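Charybdin (Charybdis maritima, PDB 2B7U) is a ribosome-inactivating protein from a plant, built in the mixed alpha and beta fold of that family. Local coordinates at residues G57-L62 against V68-I73; L78-Y83 against I159-M164. One frame throughout, in Å; residues are numbered along the deposited sequence. Where two conformers were deposited one is given.

Contact 1. Residues G57-L62 against V68-I73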
loop_
_atom_site.group_PDB
_atom_site.type_symbol
_atom_site.label_atom_id
_atom_site.label_comp_id
_atom_site.label_asym_id
_atom_site.label_seq_id
_atom_site.Cartn_x
_atom_site.Cartn_y
_atom_site.Cartn_z
ATOM N N GLY A 57 -13.056 0.944 1.970
ATOM C CA GLY A 57 -11.795 1.589 2.317
ATOM C C GLY A 57 -11.520 1.566 3.801
ATOM O O GLY A 57 -12.302 1.035 4.586
ATOM N N PHE A 58 -10.383 2.125 4.185
ATOM C CA PHE A 58 -10.061 2.372 5.582
ATOM C C PHE A 58 -9.281 3.683 5.651
ATOM O O PHE A 58 -8.766 4.158 4.643
ATOM C CB PHE A 58 -9.254 1.230 6.199
ATOM C CG PHE A 58 -7.868 1.070 5.640
ATOM C CD1 PHE A 58 -6.771 1.560 6.330
ATOM C CD2 PHE A 58 -7.660 0.394 4.444
ATOM C CE1 PHE A 58 -5.472 1.366 5.837
ATOM C CE2 PHE A 58 -6.381 0.211 3.938
ATOM C CZ PHE A 58 -5.288 0.700 4.630
ATOM N N ASP A 59 -9.226 4.266 6.841
ATOM C CA ASP A 59 -8.478 5.500 7.047
ATOM C C ASP A 59 -7.228 5.286 7.894
ATOM O O ASP A 59 -7.236 4.507 8.858
ATOM C CB ASP A 59 -9.369 6.512 7.739
ATOM C CG ASP A 59 -10.236 7.297 6.790
ATOM O OD1 ASP A 59 -10.152 7.118 5.549
ATOM O OD2 ASP A 59 -11.004 8.152 7.306
ATOM N N LEU A 60 -6.151 5.960 7.493
ATOM C CA LEU A 60 -4.861 5.913 8.171
ATOM C C LEU A 60 -4.569 7.328 8.655
ATOM O O LEU A 60 -4.321 8.211 7.858
ATOM C CB LEU A 60 -3.772 5.446 7.203
ATOM C CG LEU A 60 -2.322 5.573 7.661
ATOM C CD1 LEU A 60 -2.057 4.744 8.907
ATOM C CD2 LEU A 60 -1.358 5.215 6.509
ATOM N N LYS A 61 -4.620 7.525 9.966
ATOM C CA LYS A 61 -4.397 8.847 10.555
ATOM C C LYS A 61 -2.967 8.912 11.073
ATOM O O LYS A 61 -2.540 8.065 11.873
ATOM C CB LYS A 61 -5.399 9.093 11.688
ATOM C CG LYS A 61 -5.407 10.516 12.236
ATOM C CD LYS A 61 -6.760 10.745 12.933
ATOM C CE LYS A 61 -6.829 11.979 13.765
ATOM N NZ LYS A 61 -8.093 11.967 14.584
ATOM N N LEU A 62 -2.213 9.895 10.596
ATOM C CA LEU A 62 -0.808 10.043 10.952
ATOM C C LEU A 62 -0.624 11.387 11.620
ATOM O O LEU A 62 -1.057 12.388 11.089
ATOM C CB LEU A 62 0.069 9.981 9.711
ATOM C CG LEU A 62 -0.012 8.703 8.880
ATOM C CD1 LEU A 62 0.858 8.841 7.627
ATOM C CD2 LEU A 62 0.374 7.500 9.672
ATOM N N VAL A 68 -1.407 16.808 11.522
ATOM C CA VAL A 68 -2.147 15.573 11.250
ATOM C C VAL A 68 -2.615 15.526 9.809
ATOM O O VAL A 68 -2.972 16.534 9.197
ATOM C CB VAL A 68 -3.415 15.431 12.164
ATOM C CG1 VAL A 68 -3.075 15.685 13.593
ATOM C CG2 VAL A 68 -4.519 16.357 11.741
ATOM N N THR A 69 -2.595 14.326 9.265
ATOM C CA THR A 69 -3.293 14.070 8.040
ATOM C C THR A 69 -3.959 12.707 8.164
ATOM O O THR A 69 -3.558 11.884 8.962
ATOM C CB THR A 69 -2.359 14.149 6.828
ATOM O OG1 THR A 69 -3.134 14.069 5.622
ATOM C CG2 THR A 69 -1.310 13.070 6.860
ATOM N N THR A 70 -5.024 12.537 7.408
ATOM C CA THR A 70 -5.706 11.266 7.306
ATOM C C THR A 70 -5.709 10.873 5.844
ATOM O O THR A 70 -6.116 11.667 5.003
ATOM C CB THR A 70 -7.145 11.338 7.816
ATOM O OG1 THR A 70 -7.140 11.795 9.181
ATOM C CG2 THR A 70 -7.795 9.965 7.741
ATOM N N VAL A 71 -5.280 9.640 5.575
ATOM C CA VAL A 71 -5.249 9.113 4.215
ATOM C C VAL A 71 -6.318 8.038 4.082
ATOM O O VAL A 71 -6.457 7.190 4.955
ATOM C CB VAL A 71 -3.850 8.540 3.865
ATOM C CG1 VAL A 71 -3.811 8.106 2.441
ATOM C CG2 VAL A 71 -2.769 9.631 4.120
ATOM N N ARG A 72 -7.059 8.066 2.987
ATOM C CA ARG A 72 -8.117 7.065 2.744
ATOM C C ARG A 72 -7.602 6.111 1.675
ATOM O O ARG A 72 -7.125 6.533 0.640
ATOM C CB ARG A 72 -9.377 7.728 2.267
ATOM C CG ARG A 72 -10.555 6.815 2.243
ATOM C CD ARG A 72 -11.860 7.574 2.433
ATOM N NE ARG A 72 -11.996 8.159 3.775
ATOM C CZ ARG A 72 -12.995 8.961 4.130
ATOM N NH1 ARG A 72 -13.938 9.296 3.253
ATOM N NH2 ARG A 72 -13.044 9.440 5.365
ATOM N N ILE A 73 -7.655 4.823 1.995
ATOM C CA ILE A 73 -7.040 3.775 1.175
ATOM C C ILE A 73 -8.066 2.686 0.867
ATOM O O ILE A 73 -8.832 2.298 1.738
ATOM C CB ILE A 73 -5.848 3.180 1.957
ATOM C CG1 ILE A 73 -4.824 4.287 2.257
ATOM C CG2 ILE A 73 -5.179 2.057 1.179
ATOM C CD1 ILE A 73 -3.695 3.907 3.190
#
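Phe58 and Ile73 meet because Phe58 takes chi1 67°, which sets CG between its backbone N and carbonyl carbon and tips the ring across to the neighbouring strand, while Ile73 holds CG2 anti to the backbone N, directing that methyl to the ring. The two belong to a beta hairpin, strands 56-64 and 67-74 of the central mixed sheet, and form an antiparallel hydrogen-bonded pair. Ile73 CB sits over one ring face, 4.0 Å from the centroid in a CH-pi contact, and its CG2 reaches Phe58 CE2 at 3.5 Å. Two more hydrogen-bonded pairs follow, Leu60 with Val71 and Leu62 with Thr69; Leu60 N donates a hydrogen bond to Val71 O at 2.8 Å. With Phe58 and Ile73, their side chains share the sheet face on which helix 151-170 packs, Leu60 and Leu62 both touching Phe165, while the Phe58 ring also meets Phe10 of strand 7-15.

Asp59, Arg72, Lys61 and Thr70 occupy the other face. Thr70 CG2 lies against the Asp59 carboxylate, and the Lys61 CG methylene passes Thr70 OG1. Arg72, also in a cation-pi contact with Trp91, is bent at chi3 (-67°), which turns the edge of its guanidinium toward the Asp59 carboxylate, the planes 17° apart. The grip is side-on, through syn lone pairs of both oxygens: Arg72 NE donates to Asp59 OD1 at 2.8 Å and Arg72 NH2 to Asp59 OD2 at 3.1 Å.

Contact 2. Residues L78-Y83 against I159-M164; sequences LVLRGY and IVVSQM
Leu80 and Val161 meet at about a right angle, branch against branch, where a face of the sheet meets a helix. Leu80 points from strand 80-84 toward helix 151-170, and Val161 points back toward the strand. Only one methyl of each does the touching: Leu80 CD1 lies 4.0 Å from Val161 CG1. That same Leu80 methyl also rests against the next residue, 4.3 Å from Ser162 N and 4.4 Å from Ser162 CB, and so bears on the helix surface at two adjacent residues. Chi2 of Leu80 (153°) turns CD1 to the helix, whereas CD2 continues partly along the strand.

Beside this apolar patch runs a polar bridge. One water accepts a hydrogen bond from Leu80 N at 3.0 Å and is hydrogen-bonded at 3.0 Å to Ser162 OG, joining the first residue of the strand to the helix although no direct hydrogen bond crosses. Ser162 OG has a second partner in Tyr117 OH, at the start of helix 117-124, so the hydroxyl is held from both the sheet side and the neighbouring helix.

The contact thus joins sheet to helix in the buried middle of the chain: Leu80 also packs on Leu158 one turn earlier in helix 151-170 and on Val71 of the adjacent strand 67-74, while helix 117-124 covers the helix beside Ile159.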
loop_
_atom_site.group_PDB
_atom_site.type_symbol
_atom_site.label_atom_id
_atom_site.label_comp_id
_atom_site.label_asym_id
_atom_site.label_seq_id
_atom_site.Cartn_x
_atom_site.Cartn_y
_atom_site.Cartn_z
ATOM N N LEU A 78 -5.305 -1.930 -1.526
ATOM C CA LEU A 78 -4.366 -1.096 -0.793
ATOM C C LEU A 78 -3.853 0.120 -1.573
ATOM O O LEU A 78 -2.800 0.674 -1.270
ATOM C CB LEU A 78 -3.203 -1.941 -0.242
ATOM C CG LEU A 78 -3.643 -3.021 0.737
ATOM C CD1 LEU A 78 -2.417 -3.753 1.328
ATOM C CD2 LEU A 78 -4.529 -2.497 1.829
ATOM N N VAL A 79 -4.654 0.586 -2.519
ATOM C CA VAL A 79 -4.321 1.753 -3.296
ATOM C C VAL A 79 -4.799 3.020 -2.561
ATOM O O VAL A 79 -5.928 3.113 -2.079
ATOM C CB VAL A 79 -4.938 1.673 -4.698
ATOM C CG1 VAL A 79 -4.776 2.958 -5.459
ATOM C CG2 VAL A 79 -4.299 0.537 -5.497
ATOM N N LEU A 80 -3.912 3.995 -2.481
ATOM C CA LEU A 80 -4.236 5.271 -1.844
ATOM C C LEU A 80 -5.267 6.011 -2.708
ATOM O O LEU A 80 -5.112 6.129 -3.929
ATOM C CB LEU A 80 -2.937 6.075 -1.664
ATOM C CG LEU A 80 -2.852 7.049 -0.488
ATOM C CD1 LEU A 80 -1.413 7.253 -0.060
ATOM C CD2 LEU A 80 -3.492 8.373 -0.891
ATOM N N ARG A 81 -6.336 6.522 -2.099
ATOM C CA ARG A 81 -7.354 7.237 -2.868
ATOM C C ARG A 81 -7.463 8.728 -2.571
ATOM O O ARG A 81 -7.900 9.515 -3.429
ATOM C CB ARG A 81 -8.729 6.594 -2.670
ATOM C CG ARG A 81 -9.884 7.173 -3.519
ATOM C CD ARG A 81 -9.548 7.278 -4.975
ATOM N NE ARG A 81 -9.150 5.997 -5.549
ATOM C CZ ARG A 81 -8.356 5.860 -6.611
ATOM N NH1 ARG A 81 -7.886 6.927 -7.253
ATOM N NH2 ARG A 81 -8.045 4.657 -7.055
ATOM N N GLY A 82 -7.104 9.142 -1.360
ATOM C CA GLY A 82 -7.210 10.555 -1.014
ATOM C C GLY A 82 -6.659 10.849 0.354
ATOM O O GLY A 82 -6.247 9.953 1.059
ATOM N N TYR A 83 -6.629 12.125 0.697
ATOM C CA TYR A 83 -6.160 12.533 2.017
ATOM C C TYR A 83 -6.828 13.843 2.423
ATOM O O TYR A 83 -7.351 14.594 1.585
ATOM C CB TYR A 83 -4.641 12.635 2.062
ATOM C CG TYR A 83 -4.128 13.876 1.392
ATOM C CD1 TYR A 83 -3.868 15.037 2.113
ATOM C CD2 TYR A 83 -3.907 13.899 0.014
ATOM C CE1 TYR A 83 -3.432 16.196 1.471
ATOM C CE2 TYR A 83 -3.461 15.057 -0.632
ATOM C CZ TYR A 83 -3.208 16.187 0.111
ATOM O OH TYR A 83 -2.774 17.336 -0.518
ATOM N N ILE A 159 3.942 9.549 -2.016
ATOM C CA ILE A 159 4.854 8.452 -2.305
ATOM C C ILE A 159 5.415 7.869 -0.998
ATOM O O ILE A 159 5.448 6.658 -0.810
ATOM C CB ILE A 159 6.012 8.879 -3.223
ATOM C CG1 ILE A 159 5.471 9.247 -4.591
ATOM C CG2 ILE A 159 7.027 7.775 -3.336
ATOM C CD1 ILE A 159 6.403 10.004 -5.457
ATOM N N VAL A 160 5.855 8.746 -0.097
ATOM C CA VAL A 160 6.407 8.267 1.157
ATOM C C VAL A 160 5.356 7.468 1.947
ATOM O O VAL A 160 5.629 6.367 2.446
ATOM C CB VAL A 160 6.968 9.453 2.001
ATOM C CG1 VAL A 160 7.321 8.997 3.382
ATOM C CG2 VAL A 160 8.178 10.041 1.300
ATOM N N VAL A 161 4.139 7.997 2.058
ATOM C CA VAL A 161 3.097 7.272 2.762
ATOM C C VAL A 161 2.756 5.941 2.066
ATOM O O VAL A 161 2.653 4.880 2.706
ATOM C CB VAL A 161 1.846 8.137 2.913
ATOM C CG1 VAL A 161 0.678 7.295 3.407
ATOM C CG2 VAL A 161 2.131 9.334 3.822
ATOM N N SER A 162 2.609 5.964 0.755
ATOM C CA SER A 162 2.313 4.738 0.007
ATOM C C SER A 162 3.400 3.689 0.217
ATOM O O SER A 162 3.084 2.506 0.414
ATOM C CB SER A 162 2.148 5.043 -1.472
ATOM O OG SER A 162 1.697 3.884 -2.167
ATOM N N GLN A 163 4.672 4.081 0.146
ATOM C CA GLN A 163 5.759 3.133 0.306
ATOM C C GLN A 163 5.797 2.591 1.722
ATOM O O GLN A 163 5.839 1.376 1.950
ATOM C CB GLN A 163 7.089 3.754 -0.066
ATOM C CG GLN A 163 7.259 4.037 -1.537
ATOM C CD GLN A 163 7.458 2.778 -2.329
ATOM O OE1 GLN A 163 7.974 1.785 -1.814
ATOM N NE2 GLN A 163 7.017 2.786 -3.595
ATOM N N MET A 164 5.757 3.479 2.700
ATOM C CA MET A 164 5.964 3.035 4.068
ATOM C C MET A 164 4.780 2.376 4.734
ATOM O O MET A 164 4.953 1.704 5.761
ATOM C CB MET A 164 6.486 4.204 4.923
ATOM C CG MET A 164 7.776 4.732 4.400
ATOM S SD MET A 164 8.542 6.038 5.417
ATOM C CE MET A 164 9.176 5.070 6.786
HETATM O O HOH W 1 -1.044 3.409 -3.179
#

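The two contacts lie in series along the chain, contact 1 closing before contact 2 opens, and their centres are 9 Å apart. They share the central mixed sheet: strand 67-74, the second arm of the hairpin, is also the neighbour of strand 80-84. Between those strands the probable hydrogen bonds Arg72 O to Arg81 N and Arg72 N to Gly82 O (both 2.8 Å) mark a classic beta bulge, where Arg81 and Gly82 face Arg72. Helix 151-170 lies over the face they have in common, with Leu62 of the hairpin also touching Val161. Strands 56-64, 67-74 and 80-84, consecutive in the chain, lie side by side, and a helical segment separated from 78-83 by 75 residues covers one face.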